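Local coordinates for protein aspartate-semialdehyde dehydrogenase (Vibrio cholerae, PDB 2R00) that catalyses the NADPH-dependent reductive dephosphorylation of L-aspartyl-4-phosphate to L-aspartate-semialdehyde, an early step toward lysine, methionine and threonine, at residues L107-V112 with S132-L137. Sequence-based numbering, arbitrary orientation.
Sequences LVVPEV and STIQML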
ATOM      1  N   LEU A 107      -4.048 -26.968  -5.520  1.00 20.88           N
ATOM      2  CA  LEU A 107      -4.355 -25.745  -4.772  1.00 20.22           C
ATOM      3  C   LEU A 107      -5.297 -24.903  -5.622  1.00 20.44           C
ATOM      4  O   LEU A 107      -4.892 -24.388  -6.659  1.00 21.03           O
ATOM      5  CB  LEU A 107      -3.066 -24.962  -4.501  1.00 19.70           C
ATOM      6  CG  LEU A 107      -3.149 -23.576  -3.840  1.00 19.57           C
ATOM      7  CD1 LEU A 107      -3.649 -23.736  -2.392  1.00 18.27           C
ATOM      8  CD2 LEU A 107      -1.783 -22.867  -3.872  1.00 19.12           C
ATOM      9  N   VAL A 108      -6.544 -24.744  -5.180  1.00 20.42           N
ATOM     10  CA  VAL A 108      -7.610 -24.369  -6.115  1.00 20.23           C
ATOM     11  C   VAL A 108      -8.339 -23.059  -5.811  1.00 20.45           C
ATOM     12  O   VAL A 108      -8.814 -22.852  -4.706  1.00 20.15           O
ATOM     13  CB  VAL A 108      -8.638 -25.531  -6.287  1.00 20.51           C
ATOM     14  CG1 VAL A 108      -9.784 -25.115  -7.184  1.00 19.79           C
ATOM     15  CG2 VAL A 108      -7.933 -26.793  -6.833  1.00 17.77           C
ATOM     16  N   VAL A 109      -8.398 -22.188  -6.820  1.00 21.34           N
ATOM     17  CA  VAL A 109      -9.339 -21.068  -6.886  1.00 21.75           C
ATOM     18  C   VAL A 109     -10.275 -21.372  -8.074  1.00 22.30           C
ATOM     19  O   VAL A 109      -9.834 -21.353  -9.229  1.00 21.90           O
ATOM     20  CB  VAL A 109      -8.612 -19.719  -7.157  1.00 22.08           C
ATOM     21  CG1 VAL A 109      -9.627 -18.586  -7.402  1.00 22.23           C
ATOM     22  CG2 VAL A 109      -7.658 -19.362  -6.006  1.00 21.83           C
ATOM     23  N   PRO A 110     -11.551 -21.724  -7.790  1.00 22.78           N
ATOM     24  CA  PRO A 110     -12.478 -22.201  -8.829  1.00 23.66           C
ATOM     25  C   PRO A 110     -12.691 -21.304 -10.052  1.00 24.65           C
ATOM     26  O   PRO A 110     -13.017 -21.819 -11.108  1.00 24.49           O
ATOM     27  CB  PRO A 110     -13.792 -22.409  -8.064  1.00 23.82           C
ATOM     28  CG  PRO A 110     -13.365 -22.678  -6.678  1.00 23.39           C
ATOM     29  CD  PRO A 110     -12.183 -21.772  -6.460  1.00 22.49           C
ATOM     30  N   GLU A 111     -12.493 -19.992  -9.929  1.00 25.83           N
ATOM     31  CA  GLU A 111     -12.623 -19.099 -11.081  1.00 26.55           C
ATOM     32  C   GLU A 111     -11.379 -19.160 -11.962  1.00 26.65           C
ATOM     33  O   GLU A 111     -11.394 -18.714 -13.114  1.00 27.07           O
ATOM     34  CB  GLU A 111     -12.853 -17.657 -10.628  1.00 27.24           C
ATOM     35  CG  GLU A 111     -14.157 -17.438  -9.880  1.00 29.06           C
ATOM     36  CD  GLU A 111     -14.009 -17.580  -8.380  1.00 32.54           C
ATOM     37  OE1 GLU A 111     -13.051 -18.248  -7.911  1.00 32.73           O
ATOM     38  OE2 GLU A 111     -14.864 -17.016  -7.664  1.00 33.46           O
ATOM     39  N   VAL A 112     -10.301 -19.716 -11.423  1.00 25.95           N
ATOM     40  CA  VAL A 112      -9.020 -19.668 -12.109  1.00 25.70           C
ATOM     41  C   VAL A 112      -8.563 -21.040 -12.600  1.00 25.79           C
ATOM     42  O   VAL A 112      -8.325 -21.220 -13.803  1.00 26.07           O
ATOM     43  CB  VAL A 112      -7.937 -19.002 -11.219  1.00 25.62           C
ATOM     44  CG1 VAL A 112      -6.589 -19.005 -11.911  1.00 26.12           C
ATOM     45  CG2 VAL A 112      -8.357 -17.586 -10.853  1.00 25.21           C
ATOM     46  N   SER A 132      -5.599 -13.831   0.755  1.00 30.07           N
ATOM     47  CA  SER A 132      -4.779 -12.897  -0.017  1.00 30.07           C
ATOM     48  C   SER A 132      -4.552 -13.364  -1.457  1.00 29.05           C
ATOM     49  O   SER A 132      -4.673 -12.577  -2.398  1.00 29.13           O
ATOM     50  CB  SER A 132      -3.417 -12.714   0.645  1.00 30.73           C
ATOM     51  OG  SER A 132      -3.457 -11.704   1.630  1.00 33.44           O
ATOM     52  N   THR A 133      -4.199 -14.638  -1.612  1.00 27.79           N
ATOM     53  CA  THR A 133      -3.930 -15.232  -2.924  1.00 27.04           C
ATOM     54  C   THR A 133      -5.225 -15.420  -3.717  1.00 26.21           C
ATOM     55  O   THR A 133      -5.259 -15.164  -4.918  1.00 25.93           O
ATOM     56  CB  THR A 133      -3.226 -16.599  -2.791  1.00 27.00           C
ATOM     57  OG1 THR A 133      -2.101 -16.472  -1.917  1.00 28.04           O
ATOM     58  CG2 THR A 133      -2.764 -17.100  -4.157  1.00 26.91           C
ATOM     59  N   ILE A 134      -6.278 -15.877  -3.046  1.00 25.59           N
ATOM     60  CA  ILE A 134      -7.609 -15.971  -3.661  1.00 25.86           C
ATOM     61  C   ILE A 134      -8.033 -14.616  -4.259  1.00 26.36           C
ATOM     62  O   ILE A 134      -8.311 -14.521  -5.456  1.00 27.06           O
ATOM     63  CB  ILE A 134      -8.672 -16.469  -2.657  1.00 25.77           C
ATOM     64  CG1 ILE A 134      -8.332 -17.883  -2.166  1.00 24.57           C
ATOM     65  CG2 ILE A 134     -10.086 -16.432  -3.297  1.00 25.53           C
ATOM     66  CD1 ILE A 134      -9.179 -18.353  -0.976  1.00 25.14           C
ATOM     67  N   GLN A 135      -8.046 -13.581  -3.425  1.00 26.85           N
ATOM     68  CA  GLN A 135      -8.421 -12.215  -3.826  1.00 27.91           C
ATOM     69  C   GLN A 135      -7.686 -11.780  -5.092  1.00 26.79           C
ATOM     70  O   GLN A 135      -8.306 -11.344  -6.067  1.00 26.93           O
ATOM     71  CB  GLN A 135      -8.016 -11.227  -2.731  1.00 27.99           C
ATOM     72  CG  GLN A 135      -9.040 -10.872  -1.670  1.00 31.17           C
ATOM     73  CD  GLN A 135      -8.426 -10.011  -0.564  1.00 31.36           C
ATOM     74  OE1 GLN A 135      -8.328 -10.456   0.583  1.00 37.29           O
ATOM     75  NE2 GLN A 135      -7.982  -8.785  -0.906  1.00 33.16           N
ATOM     76  N   MET A 136      -6.356 -11.892  -5.060  1.00 25.37           N
ATOM     77  CA  MET A 136      -5.505 -11.405  -6.141  1.00 24.74           C
ATOM     78  C   MET A 136      -5.720 -12.188  -7.437  1.00 24.87           C
ATOM     79  O   MET A 136      -5.796 -11.606  -8.525  1.00 24.82           O
ATOM     80  CB  MET A 136      -4.020 -11.444  -5.727  1.00 24.23           C
ATOM     81  CG  MET A 136      -3.066 -10.894  -6.795  1.00 24.69           C
ATOM     82  SD  MET A 136      -1.324 -10.867  -6.323  1.00 23.76           S
ATOM     83  CE  MET A 136      -0.891 -12.602  -6.341  1.00 24.60           C
ATOM     84  N   LEU A 137      -5.803 -13.508  -7.311  1.00 24.60           N
ATOM     85  CA  LEU A 137      -5.915 -14.391  -8.468  1.00 24.94           C
ATOM     86  C   LEU A 137      -7.250 -14.262  -9.207  1.00 24.96           C
ATOM     87  O   LEU A 137      -7.299 -14.353 -10.440  1.00 25.34           O
ATOM     88  CB  LEU A 137      -5.665 -15.839  -8.048  1.00 24.94           C
ATOM     89  CG  LEU A 137      -4.199 -16.242  -8.235  1.00 26.40           C
ATOM     90  CD1 LEU A 137      -3.784 -17.246  -7.240  1.00 28.15           C
ATOM     91  CD2 LEU A 137      -3.973 -16.792  -9.629  1.00 26.92           C
TER
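V109 and V112, the two ends of a tight turn, both reach helix 131-147, where they meet I134 and L137, one helical turn apart. V109 points at the helix and touches it with a single methyl: CG2 rests 4.1 Å from I134 CA and 4.2 Å from I134 CG1. With chi1 at 173°, CG1 of V109 stands anti to the backbone N, and it is CG2, on the N side, that makes the contact. I134 presents its flank, the side chain leaving the helix to one side, and its first methylene meets the valine at a slant. The second pair is turned more steeply, V112 and L137 crossing at about a right angle. Here both valine branches work: CG1 meets the leucine methyl CD2 at 4.1 Å, and CG2 lies 3.4 Å from the backbone O of L137, a van der Waals contact with the peptide. No hydrogen bond joins the segments. V112 N bonds to V109 O at 2.8 Å, closing a type I beta turn with P110 and E111 at its corners, and both valines point at the helix. The loop runs from strand 91-94 to strand 125-127 of the Rossmann-type nucleotide-binding sheet, with V108 bonded through its backbone to A127. The helix begins at C131, the nucleophile that forms the acyl-thioester intermediate, whose side chain is about 5 Å from that of I134, and on another face of it Q135 OE1 hydrogen-bonds ND1 of H244, the predicted proton acceptor. Helix 316-335 packs beside this buried contact, its N323 touching both P110 and I134, while I223 of helix 211-223 lies against L107, T133 and L137.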